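Local coordinates for protein ribonuclease VapC (Haemophilus influenzae, PDB 6NKL) that probably acts as the magnesium-dependent PIN-domain ribonuclease toxin of a VapBC toxin-antitoxin pair, at residues B[10-13]-B[14-18]. Numbering follows the deposited sequence.
Sequences IIYL and MKNRP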
loop_
_atom_site.group_PDB
_atom_site.type_symbol
_atom_site.label_atom_id
_atom_site.label_comp_id
_atom_site.label_asym_id
_atom_site.label_seq_id
_atom_site.Cartn_x
_atom_site.Cartn_y
_atom_site.Cartn_z
ATOM N N ILE B 10 -1.952 -9.387 15.298
ATOM C CA ILE B 10 -3.381 -9.245 15.568
ATOM C C ILE B 10 -4.109 -10.578 15.410
ATOM O O ILE B 10 -4.989 -10.914 16.207
ATOM C CB ILE B 10 -3.971 -8.176 14.648
ATOM C CG1 ILE B 10 -3.344 -6.834 15.034
ATOM C CG2 ILE B 10 -5.491 -8.190 14.720
ATOM C CD1 ILE B 10 -3.904 -5.677 14.317
ATOM N N ILE B 11 -3.810 -11.311 14.347
ATOM C CA ILE B 11 -4.357 -12.652 14.164
ATOM C C ILE B 11 -3.987 -13.532 15.350
ATOM O O ILE B 11 -4.833 -14.217 15.935
ATOM C CB ILE B 11 -3.824 -13.253 12.855
ATOM C CG1 ILE B 11 -4.451 -12.578 11.648
ATOM C CG2 ILE B 11 -4.055 -14.747 12.810
ATOM C CD1 ILE B 11 -3.595 -12.722 10.429
ATOM N N TYR B 12 -2.709 -13.534 15.711
ATOM C CA TYR B 12 -2.268 -14.299 16.872
ATOM C C TYR B 12 -3.098 -13.966 18.099
ATOM O O TYR B 12 -3.497 -14.856 18.855
ATOM C CB TYR B 12 -0.801 -14.009 17.153
ATOM C CG TYR B 12 -0.226 -14.837 18.276
ATOM C CD1 TYR B 12 0.243 -16.122 18.046
ATOM C CD2 TYR B 12 -0.147 -14.338 19.554
ATOM C CE1 TYR B 12 0.782 -16.865 19.043
ATOM C CE2 TYR B 12 0.396 -15.079 20.562
ATOM C CZ TYR B 12 0.858 -16.344 20.307
ATOM O OH TYR B 12 1.405 -17.093 21.325
ATOM N N LEU B 13 -3.376 -12.690 18.310
ATOM C CA LEU B 13 -4.076 -12.281 19.520
ATOM C C LEU B 13 -5.548 -12.644 19.477
ATOM O O LEU B 13 -6.177 -12.740 20.526
ATOM C CB LEU B 13 -3.897 -10.774 19.735
ATOM C CG LEU B 13 -2.513 -10.453 20.263
ATOM C CD1 LEU B 13 -2.317 -8.986 20.224
ATOM C CD2 LEU B 13 -2.385 -10.995 21.668
ATOM N N MET B 14 -6.109 -12.852 18.289
ATOM C CA MET B 14 -7.477 -13.336 18.217
ATOM C C MET B 14 -7.562 -14.795 18.618
ATOM O O MET B 14 -8.619 -15.237 19.064
ATOM C CB MET B 14 -8.029 -13.184 16.803
ATOM C CG MET B 14 -8.142 -11.765 16.342
ATOM S SD MET B 14 -8.558 -11.623 14.594
ATOM C CE MET B 14 -8.602 -9.811 14.516
ATOM N N LYS B 15 -6.479 -15.556 18.415
ATOM C CA LYS B 15 -6.427 -16.986 18.692
ATOM C C LYS B 15 -5.788 -17.334 20.040
ATOM O O LYS B 15 -5.827 -18.504 20.426
ATOM C CB LYS B 15 -5.614 -17.740 17.615
ATOM C CG LYS B 15 -5.878 -17.446 16.149
ATOM C CD LYS B 15 -5.154 -18.481 15.248
ATOM C CE LYS B 15 -4.801 -17.920 13.862
ATOM N NZ LYS B 15 -4.961 -18.853 12.685
ATOM N N ASN B 16 -5.151 -16.384 20.729
ATOM C CA ASN B 16 -4.412 -16.676 21.953
ATOM C C ASN B 16 -4.466 -15.496 22.921
ATOM O O ASN B 16 -4.595 -14.335 22.518
ATOM C CB ASN B 16 -2.945 -17.008 21.663
ATOM C CG ASN B 16 -2.790 -18.012 20.557
ATOM O OD1 ASN B 16 -3.260 -19.136 20.657
ATOM N ND2 ASN B 16 -2.139 -17.611 19.481
ATOM N N ARG B 17 -4.313 -15.807 24.211
ATOM C CA ARG B 17 -4.372 -14.820 25.293
ATOM C C ARG B 17 -3.105 -14.918 26.138
ATOM O O ARG B 17 -3.156 -15.246 27.328
ATOM C CB ARG B 17 -5.619 -15.063 26.148
ATOM C CG ARG B 17 -6.524 -13.857 26.332
ATOM C CD ARG B 17 -7.980 -14.144 25.922
ATOM N NE ARG B 17 -8.875 -14.100 27.074
ATOM C CZ ARG B 17 -10.193 -13.914 27.016
ATOM N NH1 ARG B 17 -10.815 -13.732 25.855
ATOM N NH2 ARG B 17 -10.887 -13.893 28.139
ATOM N N PRO B 18 -1.940 -14.645 25.557
ATOM C CA PRO B 18 -0.695 -15.061 26.211
ATOM C C PRO B 18 -0.110 -14.067 27.203
ATOM O O PRO B 18 -0.185 -12.845 27.057
ATOM C CB PRO B 18 0.254 -15.268 25.021
ATOM C CG PRO B 18 -0.227 -14.290 23.997
ATOM C CD PRO B 18 -1.691 -14.020 24.242
#
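Where helix 7-15 runs out, the amide of Asn16 tips its ND2 over one face of the Tyr12 ring, a worked case of the first residue to leave helical geometry packing back on an aromatic of the last turn. ND2 stands above that face, offset toward the rim, and comes to 3.0 Å from CE1 of Tyr12, with the amide and ring planes inclined by 55°. Asn16 CB adds a CH-pi contact over the ring, 4.3 Å from the centroid of Tyr12. With CG anti to the backbone N (chi1 -176°), the ring swings to the side of its carbonyl carbon, where Asn16 and Pro18 follow. Pro18 meets the same ring at its edge, CG lying 3.6 Å from Tyr12 CE2, while its CD rests more loosely on Leu13 CD2. Pro18 is also the N-cap residue of helix 19-26, so Tyr12 touches both ends of the short link between helices 7-15 and 19-26. In this PIN domain helix 7-15 follows strand 2-5 of the parallel sheet, and the side chain of Ile10 lies about 6 Å from that of Asp6, a predicted magnesium ligand. In the last turn each amide is shared between two carbonyls: Met14 N donates to Ile10 O at 3.1 Å and Lys15 N to Ile11 O at 3.3 Å, with weak second bonds to Ile11 O and Tyr12 O respectively. Among apolar contacts, Met14, extended beyond CG, brings CE to 3.5 Å from Ile10 CG2; both residues also touch helix 38-49, and Ile11, Leu13 and Met14 pack on a chain of another protein. Lys15 runs alongside Ile11, CE pressed to 3.4 Å from Ile11 CG2.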